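Local coordinates for tail fiber protein (Acinetobacter phage AM24, PDB 5W5P) that probably binds and degrades the capsular polysaccharide of Acinetobacter baumannii during phage attachment, as a homotrimeric tailspike, at residues A[120-126]-A[146-152]; A[153-158]-A[198-202]; A[223-227]-A[244-249]. One frame throughout, in Å; residues are numbered along the deposited sequence.

Interaction 1. Residues A[120-126]-A[146-152]; sequences DCSAQVQ and KMMTPVG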
# COMPACT_ATOMS: atom_id res chain seq x y z
N ASP A 120 33.15 0.68 -26.04
CA ASP A 120 32.73 1.38 -24.83
C ASP A 120 32.46 2.85 -25.13
O ASP A 120 33.33 3.56 -25.63
CB ASP A 120 33.81 1.23 -23.76
CG ASP A 120 33.44 1.90 -22.45
OD1 ASP A 120 32.23 2.02 -22.16
OD2 ASP A 120 34.37 2.29 -21.71
N CYS A 121 31.25 3.30 -24.83
CA CYS A 121 30.83 4.68 -25.07
C CYS A 121 30.73 5.50 -23.79
O CYS A 121 30.18 6.60 -23.80
CB CYS A 121 29.49 4.70 -25.81
SG CYS A 121 28.06 4.23 -24.81
N SER A 122 31.27 4.97 -22.68
CA SER A 122 31.12 5.64 -21.39
C SER A 122 31.72 7.04 -21.40
O SER A 122 31.18 7.95 -20.76
CB SER A 122 31.77 4.79 -20.29
OG SER A 122 30.97 3.67 -19.97
N ALA A 123 32.83 7.23 -22.11
CA ALA A 123 33.45 8.55 -22.17
C ALA A 123 32.54 9.56 -22.88
O ALA A 123 32.49 10.73 -22.50
CB ALA A 123 34.81 8.47 -22.88
N GLN A 124 31.82 9.11 -23.90
CA GLN A 124 30.88 9.98 -24.60
C GLN A 124 29.63 10.22 -23.76
O GLN A 124 29.09 11.33 -23.76
CB GLN A 124 30.51 9.38 -25.96
CG GLN A 124 31.66 9.36 -26.96
CD GLN A 124 32.57 8.15 -26.80
OE1 GLN A 124 32.10 7.01 -26.75
NE2 GLN A 124 33.87 8.39 -26.72
N VAL A 125 29.15 9.19 -23.05
CA VAL A 125 28.06 9.39 -22.10
C VAL A 125 28.46 10.38 -21.03
O VAL A 125 27.67 11.24 -20.62
CB VAL A 125 27.63 8.04 -21.49
CG1 VAL A 125 26.63 8.24 -20.35
CG2 VAL A 125 27.03 7.13 -22.56
N GLN A 126 29.71 10.30 -20.56
CA GLN A 126 30.20 11.25 -19.56
C GLN A 126 30.16 12.67 -20.10
O GLN A 126 29.82 13.61 -19.36
CB GLN A 126 31.61 10.87 -19.12
CG GLN A 126 32.16 11.74 -18.00
CD GLN A 126 31.46 11.48 -16.67
OE1 GLN A 126 31.71 10.47 -16.01
NE2 GLN A 126 30.57 12.39 -16.29
N LYS A 146 27.06 0.35 -25.46
CA LYS A 146 27.82 -0.49 -24.54
C LYS A 146 28.60 0.40 -23.60
O LYS A 146 29.42 1.21 -24.05
CB LYS A 146 28.76 -1.43 -25.29
CG LYS A 146 29.74 -2.15 -24.38
CD LYS A 146 30.20 -3.46 -24.99
CE LYS A 146 31.33 -3.24 -25.97
NZ LYS A 146 31.72 -4.50 -26.67
N MSE A 147 28.36 0.26 -22.30
CA MSE A 147 29.11 1.00 -21.29
C MSE A 147 29.90 0.05 -20.39
O MSE A 147 29.35 -0.89 -19.82
CB MSE A 147 28.16 1.86 -20.45
CG MSE A 147 27.37 2.87 -21.25
SE MSE A 147 26.09 3.87 -20.18
CE MSE A 147 27.30 4.56 -18.82
N MSE A 148 31.21 0.30 -20.28
CA MSE A 148 32.08 -0.57 -19.50
C MSE A 148 32.90 0.19 -18.46
O MSE A 148 33.73 -0.40 -17.76
CB MSE A 148 33.03 -1.33 -20.42
CG MSE A 148 32.37 -1.86 -21.67
SE MSE A 148 33.68 -2.65 -22.86
CE MSE A 148 34.23 -4.16 -21.73
N THR A 149 32.67 1.50 -18.37
CA THR A 149 33.40 2.36 -17.46
C THR A 149 32.37 3.17 -16.67
O THR A 149 31.43 3.71 -17.27
CB THR A 149 34.35 3.30 -18.22
OG1 THR A 149 35.18 2.53 -19.09
CG2 THR A 149 35.22 4.09 -17.24
N PRO A 150 32.50 3.24 -15.35
CA PRO A 150 31.52 4.01 -14.57
C PRO A 150 31.47 5.46 -15.03
O PRO A 150 32.50 6.09 -15.28
CB PRO A 150 32.02 3.88 -13.13
CG PRO A 150 32.81 2.61 -13.13
CD PRO A 150 33.46 2.54 -14.48
N VAL A 151 30.25 5.97 -15.18
CA VAL A 151 30.00 7.37 -15.50
C VAL A 151 29.54 8.06 -14.23
O VAL A 151 28.64 7.56 -13.55
CB VAL A 151 28.97 7.51 -16.63
CG1 VAL A 151 28.43 8.94 -16.69
CG2 VAL A 151 29.58 7.12 -17.96
N GLY A 152 30.16 9.18 -13.90
CA GLY A 152 29.87 9.88 -12.67
C GLY A 152 28.94 11.05 -12.91
O GLY A 152 29.16 11.87 -13.80
O HOH W 1 33.54 8.78 -16.55

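Interaction 2. Residues A[153-158]-A[198-202]; sequences LPTNSI and YTAAL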
# COMPACT_ATOMS: atom_id res chain seq x y z
N LEU A 153 27.87 11.12 -12.07
CA LEU A 153 26.88 12.19 -12.03
C LEU A 153 27.37 13.33 -11.15
O LEU A 153 28.07 13.11 -10.15
CB LEU A 153 25.55 11.66 -11.50
CG LEU A 153 24.77 10.75 -12.44
CD1 LEU A 153 23.53 10.23 -11.76
CD2 LEU A 153 24.40 11.49 -13.72
N PRO A 154 27.03 14.58 -11.50
CA PRO A 154 27.51 15.73 -10.73
C PRO A 154 27.01 15.71 -9.29
O PRO A 154 26.01 15.07 -8.95
CB PRO A 154 26.93 16.93 -11.49
CG PRO A 154 25.76 16.37 -12.25
CD PRO A 154 26.17 14.98 -12.62
N THR A 155 27.73 16.43 -8.44
CA THR A 155 27.48 16.39 -7.00
C THR A 155 26.26 17.22 -6.64
O THR A 155 26.18 18.41 -6.94
CB THR A 155 28.71 16.88 -6.24
OG1 THR A 155 29.83 16.05 -6.56
CG2 THR A 155 28.46 16.81 -4.74
N ASN A 156 25.30 16.58 -5.98
CA ASN A 156 24.08 17.23 -5.53
C ASN A 156 23.68 16.58 -4.22
O ASN A 156 23.38 15.38 -4.18
CB ASN A 156 22.97 17.10 -6.58
CG ASN A 156 21.72 17.88 -6.22
OD1 ASN A 156 21.71 19.10 -6.24
ND2 ASN A 156 20.64 17.16 -5.95
N SER A 157 23.71 17.36 -3.14
CA SER A 157 23.41 16.83 -1.82
C SER A 157 21.92 16.48 -1.71
O SER A 157 21.13 16.72 -2.63
CB SER A 157 23.80 17.84 -0.75
OG SER A 157 22.85 18.88 -0.68
N ILE A 158 21.54 15.91 -0.57
CA ILE A 158 20.14 15.58 -0.33
C ILE A 158 19.26 16.82 -0.34
O ILE A 158 18.06 16.72 -0.61
CB ILE A 158 19.97 14.80 1.00
CG1 ILE A 158 20.73 15.49 2.14
CG2 ILE A 158 20.39 13.34 0.85
CD1 ILE A 158 20.77 14.69 3.42
N TYR A 198 28.72 10.95 -2.12
CA TYR A 198 27.47 10.61 -2.78
C TYR A 198 26.97 11.76 -3.64
O TYR A 198 27.50 12.88 -3.61
CB TYR A 198 26.41 10.23 -1.74
CG TYR A 198 25.79 11.44 -1.07
CD1 TYR A 198 26.42 12.06 0.00
CD2 TYR A 198 24.58 11.97 -1.51
CE1 TYR A 198 25.87 13.16 0.62
CE2 TYR A 198 24.02 13.08 -0.90
CZ TYR A 198 24.67 13.67 0.16
OH TYR A 198 24.11 14.77 0.76
N THR A 199 25.92 11.48 -4.40
CA THR A 199 25.11 12.52 -5.01
C THR A 199 23.68 12.00 -5.07
O THR A 199 23.46 10.78 -5.14
CB THR A 199 25.65 12.93 -6.39
OG1 THR A 199 24.90 14.04 -6.90
CG2 THR A 199 25.58 11.77 -7.38
N ALA A 200 22.71 12.91 -5.01
CA ALA A 200 21.32 12.53 -4.76
C ALA A 200 20.38 13.15 -5.79
O ALA A 200 20.74 14.08 -6.52
CB ALA A 200 20.88 12.93 -3.35
N ALA A 201 19.16 12.60 -5.82
CA ALA A 201 18.05 13.00 -6.69
C ALA A 201 18.28 12.56 -8.13
O ALA A 201 18.77 13.33 -8.96
CB ALA A 201 17.81 14.51 -6.63
N LEU A 202 17.89 11.32 -8.44
CA LEU A 202 18.12 10.74 -9.75
C LEU A 202 16.90 9.94 -10.19
O LEU A 202 16.41 9.09 -9.44
CB LEU A 202 19.35 9.83 -9.73
CG LEU A 202 19.57 8.88 -10.91
CD1 LEU A 202 19.77 9.68 -12.19
CD2 LEU A 202 20.75 7.96 -10.66

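Interaction 3. Residues A[223-227]-A[244-249]; sequences GDRLY and RATQPR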
# COMPACT_ATOMS: atom_id res chain seq x y z
N GLY A 223 25.04 1.78 -5.68
CA GLY A 223 24.32 2.25 -4.51
C GLY A 223 25.19 2.79 -3.40
O GLY A 223 24.65 3.36 -2.44
N ASP A 224 26.51 2.61 -3.48
CA ASP A 224 27.41 3.24 -2.52
C ASP A 224 27.41 4.76 -2.67
O ASP A 224 27.68 5.47 -1.70
CB ASP A 224 28.84 2.73 -2.69
CG ASP A 224 29.04 1.33 -2.17
OD1 ASP A 224 28.68 1.05 -1.00
OD2 ASP A 224 29.56 0.49 -2.94
N ARG A 225 27.13 5.26 -3.88
CA ARG A 225 27.33 6.67 -4.22
C ARG A 225 26.09 7.37 -4.74
O ARG A 225 26.13 8.60 -4.89
CB ARG A 225 28.45 6.82 -5.26
CG ARG A 225 29.71 6.04 -4.95
CD ARG A 225 30.23 6.34 -3.55
NE ARG A 225 31.50 5.68 -3.28
CZ ARG A 225 32.18 5.79 -2.14
NH1 ARG A 225 31.70 6.54 -1.16
NH2 ARG A 225 33.32 5.14 -1.98
N LEU A 226 25.01 6.64 -5.02
CA LEU A 226 23.79 7.22 -5.57
C LEU A 226 22.66 7.01 -4.57
O LEU A 226 22.22 5.88 -4.34
CB LEU A 226 23.45 6.57 -6.92
CG LEU A 226 24.47 6.87 -8.02
CD1 LEU A 226 24.01 6.35 -9.39
CD2 LEU A 226 24.76 8.36 -8.09
N TYR A 227 22.21 8.11 -3.95
CA TYR A 227 21.11 8.10 -3.01
C TYR A 227 19.90 8.81 -3.62
O TYR A 227 20.03 9.54 -4.61
CB TYR A 227 21.48 8.80 -1.69
CG TYR A 227 22.69 8.22 -0.97
CD1 TYR A 227 23.13 6.93 -1.23
CD2 TYR A 227 23.37 8.98 -0.02
CE1 TYR A 227 24.23 6.41 -0.57
CE2 TYR A 227 24.47 8.46 0.65
CZ TYR A 227 24.89 7.18 0.37
OH TYR A 227 25.98 6.65 1.02
N ARG A 244 24.05 -2.16 -6.50
CA ARG A 244 25.05 -2.86 -5.70
C ARG A 244 25.77 -1.83 -4.85
O ARG A 244 25.97 -0.69 -5.28
CB ARG A 244 26.04 -3.63 -6.58
CG ARG A 244 27.17 -4.29 -5.82
CD ARG A 244 27.97 -5.25 -6.69
NE ARG A 244 27.16 -6.40 -7.10
CZ ARG A 244 27.49 -7.25 -8.07
NH1 ARG A 244 28.62 -7.09 -8.75
NH2 ARG A 244 26.68 -8.25 -8.36
N ALA A 245 26.14 -2.22 -3.63
CA ALA A 245 26.90 -1.36 -2.74
C ALA A 245 27.73 -2.24 -1.82
O ALA A 245 27.17 -3.02 -1.04
CB ALA A 245 25.96 -0.46 -1.93
N THR A 246 29.06 -2.13 -1.92
CA THR A 246 29.97 -2.95 -1.13
C THR A 246 31.04 -2.14 -0.39
O THR A 246 31.99 -2.73 0.12
CB THR A 246 30.68 -4.01 -2.00
OG1 THR A 246 31.72 -3.39 -2.76
CG2 THR A 246 29.70 -4.71 -2.93
N GLN A 247 30.91 -0.81 -0.33
CA GLN A 247 31.98 -0.00 0.24
C GLN A 247 31.60 0.47 1.64
O GLN A 247 30.66 1.27 1.79
CB GLN A 247 32.28 1.20 -0.66
CG GLN A 247 33.03 0.85 -1.93
CD GLN A 247 34.37 0.19 -1.66
OE1 GLN A 247 35.06 0.52 -0.69
NE2 GLN A 247 34.75 -0.75 -2.53
N PRO A 248 32.30 0.01 2.68
CA PRO A 248 32.01 0.52 4.03
C PRO A 248 32.31 2.01 4.13
O PRO A 248 33.31 2.50 3.61
CB PRO A 248 32.95 -0.29 4.93
CG PRO A 248 33.39 -1.46 4.09
CD PRO A 248 33.39 -0.98 2.68
N ARG A 249 31.41 2.73 4.80
CA ARG A 249 31.57 4.17 4.97
C ARG A 249 30.67 4.63 6.11
O ARG A 249 29.71 3.95 6.48
CB ARG A 249 31.25 4.92 3.69
CG ARG A 249 29.80 4.85 3.29
CD ARG A 249 29.63 5.05 1.80
NE ARG A 249 28.22 4.96 1.41
CZ ARG A 249 27.61 3.84 1.06
NH1 ARG A 249 28.28 2.69 1.03
NH2 ARG A 249 26.33 3.87 0.72

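Interaction 1. Residues A[120-126]-A[146-152]
The carboxylate of D120 faces the turn M148-T149 and accepts three bonds, two at OD1 and one at OD2. M148 N reaches OD1 of D120 at 2.7 Å from above the carboxylate plane, while S122 N, in an Asx turn, comes to the same oxygen from the opposite face. OD2 of D120 is met on its syn side by OG1 of T149 at 2.8 Å, the two side chains crossing at about a right angle; two gripped oxygens fix the carboxylate's rotation. OG of S122 lies 2.7 Å from T149 O. Q126 has CG anti to its backbone N (chi1 -175°) and bends at chi2, which lays its amide along G152: G152 N gives to OE1 of Q126 at 2.9 Å, and NE2 of Q126 gives to G152 O at 2.9 Å, nearly straight at 175°. Between these polar ends V125 CG1 touches V151 CG2 at 4.0 Å and the methyl of selenomethionine M147, crossing both side chains at about a right angle. C121 N, at the N-cap position, donates to K146 O. The first turn of helix 122-132 packs against the end of strand 144-147 and the start of strand 151-153; strand 182-184 brings F182 against M147 and V151.

Interaction 2. Residues A[153-158]-A[198-202]
The Y198 ring points an edge at 153-158: I158 N lies near the ring plane and donates to OH of Y198 at 3.1 Å, and A200 CB also sits at the edge. I158 CG2 touches CE2 of Y198 at 4.0 Å, the two side chains crossing at about a right angle, and CA and CB of S157 both pack on the hydroxyl. Outside the two segments the ring meets Y227, the planes only about 15° apart, and forms a cation-pi contact with R186. The other flat group is the N156 amide. Its ND2 donates to A200 O at 3.1 Å with the acceptor close to the amide plane, yet ND2 itself stands 51° out of the carbonyl plane of A200, off the lone pairs; OD1 of N156 is taken by M162 N, so both ends of the amide are held and its flip is fixed.

A chi1 of -175° swings OG1 of T199 to the far side from its own N, facing the loop. OG1 donates to P154 O in the carbonyl plane, on a lone pair, at 2.5 Å, and receives a weak bond from N156 N. A200 N reaches N156 O at 2.7 Å. CD1 of L153 lies 3.8 Å from CD2 of L202. I158 and A201 also reach a neighbouring subunit, where R235 of that subunit donates to I158 O and H266 packs on A201.

The directions of the two segments differ by 96°, so the loop runs across the strand. This is a loop between successive strands of a parallel beta-helix, here laid across residues 199-200 of the strand that pairs with 164-169 and 226-227, in a trimeric tailspike.

Interaction 3. Residues A[223-227]-A[244-249]
G223 N donates to R244 O at 2.7 Å; the backbones come closest at D224 and A245, CA atoms 4.6 Å apart, and then diverge, leaving side chains to bridge them. G223-R225 is loop or turn before the weakly bonded strand 226-227, and beyond R244, the end of strand 241-244, the chain is loop. D224 faces that loop with its whole carboxylate. T246 N meets OD2 of D224 on the syn side at 2.9 Å, and Q247 N reaches OD1 of D224 at 3.0 Å from above the plane. Strands 219-222 and 241-244 are parallel neighbours in one face of the beta-helix, and the contact fastens together the turns that follow them. The R249 chain, extended from CG to NE, carries the guanidinium past D224, whose OD1 forms a salt bridge with NH1 of R249 at 2.6 Å; the two charged planes stand 87° apart. The same NH1 also bonds to Q247 O. On its other edge R249 holds the hydroxyl of Y227 side-on, NE and NH2 each 2.8 Å from OH of Y227, with ring and guanidinium nearly coplanar. D224 O lies over one guanidinium face, 2.9 Å above the plane. NH2 of R249 has a second partner in Y256 O, and OH of Y227 another in D196. R225 slides past R249 in the opposite direction, its NH2 donating to E191 O and S193 O.

How the interactions relate
Along the chain the three contacts follow in series, each closing before the next opens, and all lie on the same side of the chain's centre. Interactions 1 and 2 adjoin in sequence at residues 152 and 153, their centres about 18 Å apart. Interactions 2 and 3, with centres about 13 Å apart, touch directly: strands 199-204 and 226-227 are neighbours, and T199 N lies 2.9 Å from R225 O, a probable hydrogen bond. Interactions 1 and 3 do not touch, their nearest atoms being about 6 Å apart. Together they take the chain from helix 122-132 into the first parallel coils of the beta-helix and tie the loops between these coils to neighbouring strands.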